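Local coordinates for PA1221 (Pseudomonas aeruginosa, PDB 4DG8), which belongs to the AMP-binding enzyme family of the ANL clan, probably carries a phosphopantetheine attachment site, and holds bound adenosine monophosphate, at residues C93-A96 with I97-G101; T136-G140 with L141-P145; G174-G177 with R178-I182; S211-F215 with D216-L220; D286-V290 with P291-R295. One frame throughout, in Å; residues are numbered along the deposited sequence.

Overall arrangement
All five contacts are local, belong to the AMP-binding enzyme part of the chain and follow one another in series. None nests in or crosses another. Contact 1 ends helix 88-99 before strand 103-106. Contact 2 is the turn leading into edge strand 143-145. Contact 3 closes the loop between strands 166-172 and 180-185, in the same sheet as contact 2. Contact 4 starts helix 217-226 near the centre of the chain. It touches contact 1 through Leu213 CD2 and Leu94 CD1, 3.6 Å apart. Contact 5 leads from strand 280-284 past AMP into helix 290-299. Its centre is about 42 Å from that of contact 2, across the chain's centre.

Contact 1 of 5, residues C93-A96 with I97-G101; sequences CLLA and ILLSG
Helix 88-99 ends here in a Schellman motif, with Ser100 folded back onto the carbonyl of Ala96. Ordinary helical bonds lead up to it: Ile97 N to Cys93 O at 2.9 Å, then Leu98 N to Leu94 O and Leu99 N to Leu95 O. Ala96 O is gripped twice by one residue. Ser100 OG donates to it at 2.7 Å and Ser100 N at 3.1 Å, from opposite faces of the carbonyl plane. The hydroxyl can do this because OG stands beside its own backbone N, with chi1 -52°. The last turn is closed by Gly101 N, which bonds to Leu98 O at 3.0 Å. Gly101 has a positive phi of 82°, as the Schellman motif requires. Between these two turns the side chains meet at one place. Leu99 CD1 comes within 4.1 Å of Leu95 CG, and the two leucines cross obliquely. Leu98 CG lies 3.2 Å from Leu94 O, and Ile97 CG1 and CD1 lie against Cys93 O. The helix is the crossover of the beta-alpha-beta unit between strands 79-83 and 103-106. Helix 29-39 packs on Leu95, Leu98 and Leu99. Helix 55-72 meets Ala96 and Ser100, and its Ser66 hydrogen-bonds to Ser100 OG. Tyr104 of strand 103-106 touches Leu94, Ile97 and Leu98.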
loop_
_atom_site.group_PDB
_atom_site.type_symbol
_atom_site.label_atom_id
_atom_site.label_comp_id
_atom_site.label_asym_id
_atom_site.label_seq_id
_atom_site.Cartn_x
_atom_site.Cartn_y
_atom_site.Cartn_z
ATOM N N CYS A 93 3.854 10.286 15.043
ATOM C CA CYS A 93 3.120 9.172 15.654
ATOM C C CYS A 93 3.676 7.838 15.204
ATOM O O CYS A 93 3.855 6.932 16.011
ATOM C CB CYS A 93 1.633 9.201 15.273
ATOM S SG CYS A 93 0.643 10.351 16.206
ATOM N N LEU A 94 3.923 7.705 13.903
ATOM C CA LEU A 94 4.395 6.418 13.390
ATOM C C LEU A 94 5.726 6.058 14.038
ATOM O O LEU A 94 5.955 4.899 14.428
ATOM C CB LEU A 94 4.564 6.454 11.864
ATOM C CG LEU A 94 3.312 6.751 11.029
ATOM C CD1 LEU A 94 3.676 6.671 9.559
ATOM C CD2 LEU A 94 2.182 5.770 11.352
ATOM N N LEU A 95 6.617 7.046 14.149
ATOM C CA LEU A 95 7.916 6.732 14.743
ATOM C C LEU A 95 7.779 6.419 16.242
ATOM O O LEU A 95 8.475 5.554 16.759
ATOM C CB LEU A 95 8.935 7.869 14.511
ATOM C CG LEU A 95 10.349 7.682 15.063
ATOM C CD1 LEU A 95 11.003 6.414 14.476
ATOM C CD2 LEU A 95 11.215 8.929 14.787
ATOM N N ALA A 96 6.910 7.146 16.945
ATOM C CA ALA A 96 6.771 6.949 18.391
ATOM C C ALA A 96 6.179 5.554 18.679
ATOM O O ALA A 96 6.582 4.857 19.633
ATOM C CB ALA A 96 5.909 8.042 18.992
ATOM N N ILE A 97 5.239 5.152 17.826
ATOM C CA ILE A 97 4.661 3.819 17.908
ATOM C C ILE A 97 5.755 2.781 17.718
ATOM O O ILE A 97 5.913 1.892 18.553
ATOM C CB ILE A 97 3.512 3.608 16.901
ATOM C CG1 ILE A 97 2.249 4.308 17.405
ATOM C CG2 ILE A 97 3.195 2.110 16.761
ATOM C CD1 ILE A 97 1.277 4.735 16.294
ATOM N N LEU A 98 6.547 2.915 16.655
ATOM C CA LEU A 98 7.627 1.942 16.449
ATOM C C LEU A 98 8.656 1.893 17.584
ATOM O O LEU A 98 9.093 0.810 17.992
ATOM C CB LEU A 98 8.326 2.182 15.111
ATOM C CG LEU A 98 7.408 2.072 13.892
ATOM C CD1 LEU A 98 8.275 2.145 12.661
ATOM C CD2 LEU A 98 6.600 0.775 13.928
ATOM N N LEU A 99 9.045 3.070 18.070
ATOM C CA LEU A 99 9.964 3.210 19.199
ATOM C C LEU A 99 9.478 2.483 20.443
ATOM O O LEU A 99 10.290 2.039 21.269
ATOM C CB LEU A 99 10.131 4.683 19.564
ATOM C CG LEU A 99 11.078 5.544 18.709
ATOM C CD1 LEU A 99 10.926 7.054 19.037
ATOM C CD2 LEU A 99 12.517 5.081 18.920
ATOM N N SER A 100 8.155 2.426 20.600
ATOM C CA SER A 100 7.534 1.775 21.758
ATOM C C SER A 100 7.404 0.245 21.645
ATOM O O SER A 100 6.917 -0.408 22.571
ATOM C CB SER A 100 6.149 2.382 21.998
ATOM O OG SER A 100 6.239 3.791 22.057
ATOM N N GLY A 101 7.827 -0.326 20.519
ATOM C CA GLY A 101 7.689 -1.753 20.306
ATOM C C GLY A 101 6.280 -2.083 19.830
ATOM O O GLY A 101 5.901 -3.245 19.672
#

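Contact 2 of 5, residues T136-G140 with L141-P145; sequences TPANG and LPCVP
A type I' beta turn from Ala138 to Leu141 reverses the chain just ahead of strand 143-145. It is closed by Leu141 N, which donates to Ala138 O at 3.0 Å. The N-H...O angle is 157°, but the donor stands well above the carbonyl plane. Asn139 and Gly140 fill the two central positions, both with the positive phi that this turn demands. The side chain of Leu141 lies against the same carbonyl. Its CG is 3.4 Å from Ala138 O, and CD1 is 3.5 Å from that oxygen. The chain then bends again at Pro142, the centre of an inverse gamma turn with a weak bond from Cys143 N to Leu141 O. These two bends bring Cys143 back to face Ala138. Ala138 CB meets Cys143 SG at 3.7 Å, and Cys143 CB is 3.8 Å from the same methyl. This is a surface turn. Strand 143-145 is an outermost strand of its sheet and runs parallel to strand 125-130. Pro142 and Val144 bond to that neighbour through the backbone, and Cys143 packs on its Ile128. Leu141 rests on Asn116 and Ala117 of helix 113-123.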
loop_
_atom_site.group_PDB
_atom_site.type_symbol
_atom_site.label_atom_id
_atom_site.label_comp_id
_atom_site.label_asym_id
_atom_site.label_seq_id
_atom_site.Cartn_x
_atom_site.Cartn_y
_atom_site.Cartn_z
ATOM N N THR A 136 -13.329 15.546 14.777
ATOM C CA THR A 136 -14.142 14.507 14.151
ATOM C C THR A 136 -14.609 13.507 15.212
ATOM O O THR A 136 -13.789 12.927 15.920
ATOM O OG1 THR A 136 -12.181 13.148 13.157
ATOM C CG2 THR A 136 -11.025 15.045 16.045
ATOM N N PRO A 137 -15.923 13.324 15.354
ATOM C CA PRO A 137 -16.419 12.402 16.384
ATOM C C PRO A 137 -15.697 11.054 16.355
ATOM O O PRO A 137 -15.377 10.552 15.274
ATOM C CB PRO A 137 -17.889 12.212 15.994
ATOM C CG PRO A 137 -18.250 13.467 15.262
ATOM C CD PRO A 137 -17.007 13.890 14.531
ATOM N N ALA A 138 -15.410 10.495 17.529
ATOM C CA ALA A 138 -14.821 9.157 17.609
ATOM C C ALA A 138 -15.867 8.034 17.720
ATOM O O ALA A 138 -15.534 6.851 17.555
ATOM C CB ALA A 138 -13.828 9.071 18.763
ATOM N N ASN A 139 -17.117 8.399 17.997
ATOM C CA ASN A 139 -18.189 7.403 18.132
ATOM C C ASN A 139 -17.846 6.214 19.046
ATOM O O ASN A 139 -18.097 5.063 18.703
ATOM C CB ASN A 139 -18.577 6.868 16.753
ATOM C CG ASN A 139 -19.106 7.951 15.829
ATOM O OD1 ASN A 139 -18.498 8.269 14.796
ATOM N ND2 ASN A 139 -20.250 8.513 16.186
ATOM N N GLY A 140 -17.261 6.490 20.202
ATOM C CA GLY A 140 -17.015 5.455 21.181
ATOM C C GLY A 140 -15.732 4.692 20.954
ATOM O O GLY A 140 -15.337 3.910 21.803
ATOM N N LEU A 141 -15.081 4.901 19.809
ATOM C CA LEU A 141 -13.775 4.291 19.568
ATOM C C LEU A 141 -12.749 4.962 20.476
ATOM O O LEU A 141 -12.918 6.118 20.854
ATOM C CB LEU A 141 -13.362 4.433 18.108
ATOM C CG LEU A 141 -14.256 3.764 17.058
ATOM C CD1 LEU A 141 -14.005 4.349 15.673
ATOM C CD2 LEU A 141 -14.079 2.245 17.049
ATOM N N PRO A 142 -11.685 4.232 20.843
ATOM C CA PRO A 142 -10.731 4.751 21.841
ATOM C C PRO A 142 -9.718 5.731 21.232
ATOM O O PRO A 142 -8.620 5.325 20.879
ATOM C CB PRO A 142 -10.040 3.483 22.370
ATOM C CG PRO A 142 -10.149 2.483 21.245
ATOM C CD PRO A 142 -11.400 2.839 20.443
ATOM N N CYS A 143 -10.116 6.997 21.101
ATOM C CA CYS A 143 -9.306 8.036 20.467
ATOM C C CYS A 143 -8.768 9.027 21.472
ATOM O O CYS A 143 -9.444 9.355 22.435
ATOM C CB CYS A 143 -10.142 8.850 19.483
ATOM S SG CYS A 143 -10.377 8.132 17.874
ATOM N N VAL A 144 -7.562 9.526 21.218
ATOM C CA VAL A 144 -7.021 10.637 21.985
ATOM C C VAL A 144 -6.495 11.714 21.044
ATOM O O VAL A 144 -5.935 11.399 19.998
ATOM C CB VAL A 144 -5.899 10.187 22.941
ATOM C CG1 VAL A 144 -6.440 9.187 23.936
ATOM C CG2 VAL A 144 -4.715 9.594 22.172
ATOM N N PRO A 145 -6.717 12.992 21.399
ATOM C CA PRO A 145 -6.214 14.104 20.579
ATOM C C PRO A 145 -4.703 14.170 20.694
ATOM O O PRO A 145 -4.175 14.269 21.801
ATOM C CB PRO A 145 -6.852 15.334 21.233
ATOM C CG PRO A 145 -7.039 14.934 22.679
ATOM C CD PRO A 145 -7.291 13.445 22.682
#

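Contact 3 of 5, residues G174-G177 with R178-I182; sequences GTTG and RPKAI
The flat peptide group joining Gly177 to Arg178 directs its N-H at the hydroxyl of Thr176. Arg178 N donates to Thr176 OG1 at 3.2 Å, and the bond is nearly straight at 167°. A second flat group, the carbonyl of Thr175, meets the same hydroxyl in its own plane. Thr176 OG1 donates to a lone pair of Thr175 O at 2.6 Å, with a C=O...O angle of 107°. One hydroxyl therefore links the carbonyl of Thr175 to the Gly177-Arg178 peptide, across the bend of the loop. Its torsion explains the reach: OG1 sits between the backbone N and the carbonyl carbon, chi1 78°. Water 1 adds a weak bond to Thr176 OG1 at 3.4 Å and accepts from Lys180 NZ at 2.9 Å. Lys180 bends at chi2, and its CE passes 4.1 Å from Thr176 OG1. The ammonium also forms a salt bridge with Asp377. The ring of Pro179 turns away from the loop, and its CD stays 3.9 Å from Gly177 O. Arg178 starts alongside Gly177, then extends outward. Arg380 of helix 378-384 touches Thr175, Thr176 and Lys180, and Asp430 accepts a weak bond from Thr176 N. The loop joins antiparallel strands 166-172 and 180-185. The side chain of Thr175 is about 10 Å from AMP. The run of glycines and threonines ending in Arg-Pro-Lys matches the signature loop of the ANL clan, which is generally regarded as a phosphate-binding loop.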
loop_
_atom_site.group_PDB
_atom_site.type_symbol
_atom_site.label_atom_id
_atom_site.label_comp_id
_atom_site.label_asym_id
_atom_site.label_seq_id
_atom_site.Cartn_x
_atom_site.Cartn_y
_atom_site.Cartn_z
ATOM N N GLY A 174 -9.044 -8.180 -0.352
ATOM C CA GLY A 174 -8.806 -8.908 -1.588
ATOM C C GLY A 174 -9.263 -10.353 -1.610
ATOM O O GLY A 174 -9.339 -10.963 -2.686
ATOM N N THR A 175 -9.570 -10.903 -0.434
ATOM C CA THR A 175 -10.030 -12.295 -0.341
ATOM C C THR A 175 -11.189 -12.538 0.653
ATOM O O THR A 175 -11.113 -12.221 1.851
ATOM C CB THR A 175 -8.844 -13.267 -0.079
ATOM O OG1 THR A 175 -7.819 -13.052 -1.069
ATOM C CG2 THR A 175 -9.320 -14.716 -0.138
ATOM N N THR A 176 -12.230 -13.169 0.118
ATOM C CA THR A 176 -13.571 -13.266 0.681
ATOM C C THR A 176 -14.157 -11.904 1.059
ATOM O O THR A 176 -13.664 -10.852 0.617
ATOM C CB THR A 176 -13.587 -14.141 1.968
ATOM O OG1 THR A 176 -13.087 -13.384 3.080
ATOM C CG2 THR A 176 -12.750 -15.404 1.791
ATOM N N GLY A 177 -15.100 -11.933 2.003
ATOM C CA GLY A 177 -15.881 -10.763 2.362
ATOM C C GLY A 177 -15.493 -10.191 3.714
ATOM O O GLY A 177 -16.009 -9.152 4.129
ATOM N N ARG A 178 -14.579 -10.870 4.403
ATOM C CA ARG A 178 -14.071 -10.381 5.676
ATOM C C ARG A 178 -12.655 -9.838 5.564
ATOM O O ARG A 178 -11.746 -10.512 5.058
ATOM C CB ARG A 178 -14.158 -11.460 6.748
ATOM C CG ARG A 178 -15.581 -11.756 7.146
ATOM C CD ARG A 178 -15.646 -12.893 8.133
ATOM N NE ARG A 178 -17.029 -13.203 8.481
ATOM C CZ ARG A 178 -17.649 -12.721 9.552
ATOM N NH1 ARG A 178 -16.999 -11.914 10.384
ATOM N NH2 ARG A 178 -18.914 -13.049 9.796
ATOM N N PRO A 179 -12.465 -8.598 6.023
ATOM C CA PRO A 179 -11.153 -7.944 5.950
ATOM C C PRO A 179 -10.081 -8.753 6.688
ATOM O O PRO A 179 -10.282 -9.181 7.827
ATOM C CB PRO A 179 -11.393 -6.589 6.635
ATOM C CG PRO A 179 -12.642 -6.789 7.472
ATOM C CD PRO A 179 -13.475 -7.777 6.711
ATOM N N LYS A 180 -8.950 -8.968 6.032
ATOM C CA LYS A 180 -7.862 -9.732 6.625
ATOM C C LYS A 180 -6.697 -8.812 7.006
ATOM O O LYS A 180 -6.236 -8.003 6.197
ATOM C CB LYS A 180 -7.412 -10.836 5.665
ATOM C CG LYS A 180 -8.542 -11.778 5.260
ATOM C CD LYS A 180 -9.241 -12.392 6.487
ATOM C CE LYS A 180 -10.360 -13.347 6.080
ATOM N NZ LYS A 180 -10.977 -14.101 7.227
ATOM N N ALA A 181 -6.229 -8.936 8.242
ATOM C CA ALA A 181 -5.165 -8.061 8.727
ATOM C C ALA A 181 -3.782 -8.631 8.435
ATOM O O ALA A 181 -3.428 -9.682 8.952
ATOM C CB ALA A 181 -5.328 -7.826 10.203
ATOM N N ILE A 182 -3.007 -7.919 7.617
ATOM C CA ILE A 182 -1.645 -8.337 7.291
ATOM C C ILE A 182 -0.627 -7.675 8.209
ATOM O O ILE A 182 -0.490 -6.461 8.207
ATOM C CB ILE A 182 -1.309 -8.034 5.813
ATOM C CG1 ILE A 182 -2.202 -8.869 4.892
ATOM C CG2 ILE A 182 0.187 -8.266 5.523
ATOM C CD1 ILE A 182 -2.224 -8.386 3.416
HETATM O O HOH W 1 -13.324 -15.198 5.928
#

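Contact 4 of 5, residues S211-F215 with D216-L220; sequences SPLSF and DAATL
Phe215 O accepts the backbone N-H of Ala218 at 3.0 Å. The N-H...O angle is 146°, and the donor stands above the carbonyl plane, 45° out of it. The same oxygen lies 3.2 Å from Ala218 CB, so the start of the helix sits close over this carbonyl. Ahead of it, a type I beta turn from Pro212 to Phe215 is closed by Phe215 N bonding to Pro212 O at 3.0 Å. The turn folds the loop around the Ala218 methyl. Ser211 O comes within 3.6 Å of Ala218 CB, Pro212 O is nearly as near, and Leu213 CD2 reaches it at 4.1 Å. Ala217 CB rests against Ser211, 3.6 Å from its OG. That hydroxyl is also hydrogen-bonded to Glu221 and to a butanediol molecule, probably from the crystallisation liquor. The Phe215 side chain leads away from the helix. Its ring has Pro212 CG at the edge, in plane, and meets the ring of Tyr427. Asp216 turns its carboxylate off the loop, with CG between the backbone N and the carbonyl carbon, chi1 69°. There OD1 accepts from Thr316 N, and the side chain is about 4 Å from AMP. The whole is a turn-to-helix junction leading from strand 206-209 into helix 217-226, beside the AMP site. Its Phe-Asp pair resembles one of the core sequence motifs of the AMP-binding family.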
loop_
_atom_site.group_PDB
_atom_site.type_symbol
_atom_site.label_atom_id
_atom_site.label_comp_id
_atom_site.label_asym_id
_atom_site.label_seq_id
_atom_site.Cartn_x
_atom_site.Cartn_y
_atom_site.Cartn_z
ATOM N N SER A 211 0.388 8.750 -0.802
ATOM C CA SER A 211 -0.399 7.550 -0.505
ATOM C C SER A 211 -0.838 7.464 0.952
ATOM O O SER A 211 -0.014 7.530 1.845
ATOM C CB SER A 211 0.402 6.292 -0.866
ATOM O OG SER A 211 0.882 6.362 -2.192
ATOM N N PRO A 212 -2.152 7.315 1.202
ATOM C CA PRO A 212 -2.595 7.218 2.603
ATOM C C PRO A 212 -2.032 5.976 3.276
ATOM O O PRO A 212 -1.659 5.020 2.578
ATOM C CB PRO A 212 -4.123 7.131 2.483
ATOM C CG PRO A 212 -4.427 7.841 1.193
ATOM C CD PRO A 212 -3.288 7.462 0.275
ATOM N N LEU A 213 -1.979 5.984 4.607
ATOM C CA LEU A 213 -1.387 4.875 5.360
ATOM C C LEU A 213 -2.132 3.532 5.264
ATOM O O LEU A 213 -1.666 2.525 5.790
ATOM C CB LEU A 213 -1.218 5.249 6.826
ATOM C CG LEU A 213 -0.173 6.298 7.174
ATOM C CD1 LEU A 213 -0.449 6.822 8.601
ATOM C CD2 LEU A 213 1.250 5.720 7.016
ATOM N N SER A 214 -3.299 3.518 4.632
ATOM C CA SER A 214 -4.010 2.258 4.431
ATOM C C SER A 214 -3.374 1.480 3.274
ATOM O O SER A 214 -3.670 0.301 3.063
ATOM C CB SER A 214 -5.490 2.526 4.172
ATOM O OG SER A 214 -5.628 3.529 3.185
ATOM N N PHE A 215 -2.484 2.138 2.533
ATOM C CA PHE A 215 -1.724 1.454 1.485
ATOM C C PHE A 215 -0.249 1.306 1.835
ATOM O O PHE A 215 0.391 2.265 2.298
ATOM C CB PHE A 215 -1.829 2.224 0.171
ATOM C CG PHE A 215 -3.224 2.640 -0.169
ATOM C CD1 PHE A 215 -4.069 1.782 -0.863
ATOM C CD2 PHE A 215 -3.692 3.887 0.195
ATOM C CE1 PHE A 215 -5.371 2.165 -1.178
ATOM C CE2 PHE A 215 -4.988 4.279 -0.118
ATOM C CZ PHE A 215 -5.832 3.415 -0.810
ATOM N N ASP A 216 0.336 0.153 1.521
ATOM C CA ASP A 216 1.751 -0.028 1.842
ATOM C C ASP A 216 2.692 0.668 0.852
ATOM O O ASP A 216 3.910 0.566 0.990
ATOM C CB ASP A 216 2.157 -1.504 2.088
ATOM C CG ASP A 216 2.101 -2.354 0.831
ATOM O OD1 ASP A 216 2.423 -3.558 0.920
ATOM O OD2 ASP A 216 1.738 -1.826 -0.243
ATOM N N ALA A 217 2.138 1.388 -0.127
ATOM C CA ALA A 217 2.958 2.311 -0.912
ATOM C C ALA A 217 3.545 3.369 0.031
ATOM O O ALA A 217 4.681 3.847 -0.144
ATOM C CB ALA A 217 2.130 2.981 -2.041
ATOM N N ALA A 218 2.752 3.718 1.037
ATOM C CA ALA A 218 3.176 4.648 2.072
ATOM C C ALA A 218 4.474 4.210 2.727
ATOM O O ALA A 218 5.320 5.042 3.056
ATOM C CB ALA A 218 2.077 4.831 3.134
ATOM N N THR A 219 4.630 2.907 2.930
ATOM C CA THR A 219 5.848 2.395 3.551
ATOM C C THR A 219 7.082 2.868 2.793
ATOM O O THR A 219 8.107 3.254 3.391
ATOM C CB THR A 219 5.849 0.864 3.573
ATOM O OG1 THR A 219 4.643 0.409 4.200
ATOM C CG2 THR A 219 7.061 0.345 4.336
ATOM N N LEU A 220 6.990 2.826 1.467
ATOM C CA LEU A 220 8.093 3.309 0.641
ATOM C C LEU A 220 8.223 4.838 0.735
ATOM O O LEU A 220 9.330 5.376 0.888
ATOM C CB LEU A 220 7.884 2.906 -0.818
ATOM C CG LEU A 220 8.896 3.512 -1.790
ATOM C CD1 LEU A 220 10.306 3.002 -1.463
ATOM C CD2 LEU A 220 8.498 3.167 -3.213
#

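Contact 5 of 5, residues D286-V290 with P291-R295; sequences DILSV and PHVRR. With AMP (adenosine monophosphate), chain B.
Ser289 OG and His292 ND1 share a hydrogen bond of 2.7 Å, and either could be the donor. Ser289 is the N-cap residue of helix 290-299. Its hydroxyl meets the imidazole at the edge, in the ring plane. OG points opposite its own backbone N, chi1 163°, which swings it towards the ring. On the far side His292 NE2 has a weak bond to Asp269, so the ring is held at both nitrogens. The carbonyl of Ser289 starts the helical bonding. Val293 N donates to Ser289 O at 3.0 Å with an angle of 167°, and His292 N adds a weak, bent bond to the same oxygen. Arg294 N follows with 2.8 Å to Val290 O. Pro291 CD sits 3.4 Å from Ser289 OG. Leu288 CD1 touches Val293 CG2 at 4.3 Å. Arg294 carries its guanidinium outward to Leu328 O and to a salt bridge with Glu329. Upstream, the loop from strand 280-284 passes along the adenine of AMP, and Asp286 forms a salt bridge with Lys458. Asp286 and Ile287 belong to the AMP pocket. Asp286 O lies 3.2 Å from N1 of AMP, and Ile287 N lies 3.4 Å from C2 of the same ring.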
loop_
_atom_site.group_PDB
_atom_site.type_symbol
_atom_site.label_atom_id
_atom_site.label_comp_id
_atom_site.label_asym_id
_atom_site.label_seq_id
_atom_site.Cartn_x
_atom_site.Cartn_y
_atom_site.Cartn_z
ATOM N N ASP A 286 -0.928 -1.853 -10.822
ATOM C CA ASP A 286 -1.686 -2.485 -11.898
ATOM C C ASP A 286 -0.740 -2.657 -13.071
ATOM O O ASP A 286 0.370 -2.114 -13.063
ATOM C CB ASP A 286 -2.860 -1.617 -12.349
ATOM C CG ASP A 286 -4.122 -1.900 -11.578
ATOM O OD1 ASP A 286 -4.664 -3.033 -11.696
ATOM O OD2 ASP A 286 -4.577 -0.978 -10.869
ATOM N N ILE A 287 -1.181 -3.412 -14.069
ATOM C CA ILE A 287 -0.463 -3.524 -15.330
ATOM C C ILE A 287 -0.217 -2.122 -15.893
ATOM O O ILE A 287 -1.153 -1.327 -16.086
ATOM C CB ILE A 287 -1.278 -4.381 -16.330
ATOM C CG1 ILE A 287 -1.261 -5.843 -15.907
ATOM C CG2 ILE A 287 -0.762 -4.247 -17.807
ATOM C CD1 ILE A 287 -2.321 -6.709 -16.666
ATOM N N LEU A 288 1.049 -1.824 -16.159
ATOM C CA LEU A 288 1.398 -0.521 -16.685
ATOM C C LEU A 288 0.937 -0.404 -18.136
ATOM O O LEU A 288 0.930 -1.386 -18.896
ATOM C CB LEU A 288 2.909 -0.271 -16.590
ATOM C CG LEU A 288 3.604 -0.338 -15.228
ATOM C CD1 LEU A 288 5.026 0.190 -15.395
ATOM C CD2 LEU A 288 2.847 0.460 -14.160
ATOM N N SER A 289 0.566 0.812 -18.514
ATOM C CA SER A 289 0.159 1.107 -19.883
ATOM C C SER A 289 1.412 1.541 -20.655
ATOM O O SER A 289 1.947 2.629 -20.446
ATOM C CB SER A 289 -0.880 2.237 -19.870
ATOM O OG SER A 289 -1.039 2.824 -21.138
ATOM N N VAL A 290 1.861 0.686 -21.562
ATOM C CA VAL A 290 3.027 0.992 -22.364
ATOM C C VAL A 290 2.878 2.332 -23.110
ATOM O O VAL A 290 3.822 3.111 -23.162
ATOM C CB VAL A 290 3.389 -0.180 -23.314
ATOM C CG1 VAL A 290 4.567 0.195 -24.221
ATOM C CG2 VAL A 290 3.714 -1.449 -22.488
ATOM N N PRO A 291 1.700 2.614 -23.678
ATOM C CA PRO A 291 1.621 3.912 -24.371
ATOM C C PRO A 291 1.869 5.125 -23.457
ATOM O O PRO A 291 2.458 6.112 -23.909
ATOM C CB PRO A 291 0.192 3.926 -24.920
ATOM C CG PRO A 291 -0.123 2.459 -25.138
ATOM C CD PRO A 291 0.533 1.753 -23.965
ATOM N N HIS A 292 1.429 5.058 -22.202
ATOM C CA HIS A 292 1.653 6.160 -21.262
ATOM C C HIS A 292 3.125 6.204 -20.780
ATOM O O HIS A 292 3.699 7.280 -20.628
ATOM C CB HIS A 292 0.683 6.067 -20.067
ATOM C CG HIS A 292 -0.742 6.363 -20.422
ATOM N ND1 HIS A 292 -1.608 5.407 -20.918
ATOM C CD2 HIS A 292 -1.451 7.515 -20.364
ATOM C CE1 HIS A 292 -2.785 5.962 -21.149
ATOM N NE2 HIS A 292 -2.714 7.240 -20.824
ATOM N N VAL A 293 3.732 5.036 -20.555
ATOM C CA VAL A 293 5.145 4.974 -20.180
ATOM C C VAL A 293 6.000 5.543 -21.303
ATOM O O VAL A 293 6.958 6.277 -21.046
ATOM C CB VAL A 293 5.611 3.531 -19.834
ATOM C CG1 VAL A 293 7.139 3.469 -19.676
ATOM C CG2 VAL A 293 4.919 3.035 -18.579
ATOM N N ARG A 294 5.642 5.207 -22.541
ATOM C CA ARG A 294 6.274 5.745 -23.739
ATOM C C ARG A 294 6.143 7.268 -23.748
ATOM O O ARG A 294 7.130 7.987 -23.945
ATOM C CB ARG A 294 5.624 5.174 -25.023
ATOM C CG ARG A 294 6.254 3.878 -25.566
ATOM C CD ARG A 294 5.556 3.381 -26.855
ATOM N NE ARG A 294 5.956 4.132 -28.051
ATOM C CZ ARG A 294 6.989 3.800 -28.822
ATOM N NH1 ARG A 294 7.713 2.731 -28.516
ATOM N NH2 ARG A 294 7.307 4.525 -29.891
ATOM N N ARG A 295 4.927 7.773 -23.550
ATOM C CA ARG A 295 4.760 9.226 -23.602
ATOM C C ARG A 295 5.629 9.931 -22.522
ATOM O O ARG A 295 6.316 10.948 -22.788
ATOM C CB ARG A 295 3.280 9.598 -23.480
ATOM C CG ARG A 295 3.002 11.036 -23.850
ATOM C CD ARG A 295 1.515 11.409 -23.783
ATOM N NE ARG A 295 1.365 12.831 -24.087
ATOM C CZ ARG A 295 0.347 13.578 -23.689
ATOM N NH1 ARG A 295 -0.643 13.036 -22.998
ATOM N NH2 ARG A 295 0.311 14.864 -23.992
HETATM P P AMP B . -1.608 -4.629 -3.010
HETATM O O1P AMP B . -2.823 -3.833 -2.583
HETATM O O2P AMP B . -0.272 -3.909 -3.128
HETATM O O3P AMP B . -1.499 -5.799 -2.050
HETATM O "O5'" AMP B . -1.919 -5.382 -4.375
HETATM C "C5'" AMP B . -1.046 -6.384 -4.858
HETATM C "C4'" AMP B . -1.499 -6.920 -6.188
HETATM O "O4'" AMP B . -1.611 -5.837 -7.150
HETATM C "C3'" AMP B . -0.559 -7.911 -6.851
HETATM O "O3'" AMP B . -0.690 -9.228 -6.327
HETATM C "C2'" AMP B . -0.933 -7.790 -8.322
HETATM O "O2'" AMP B . -2.128 -8.513 -8.592
HETATM C "C1'" AMP B . -1.234 -6.293 -8.437
HETATM N N9 AMP B . -0.051 -5.520 -8.881
HETATM C C8 AMP B . 0.741 -4.787 -8.063
HETATM N N7 AMP B . 1.748 -4.189 -8.747
HETATM C C5 AMP B . 1.630 -4.540 -10.036
HETATM C C6 AMP B . 2.373 -4.255 -11.294
HETATM N N6 AMP B . 3.464 -3.468 -11.297
HETATM N N1 AMP B . 1.918 -4.809 -12.444
HETATM C C2 AMP B . 0.820 -5.595 -12.440
HETATM N N3 AMP B . 0.101 -5.892 -11.338
HETATM C C4 AMP B . 0.438 -5.408 -10.122
#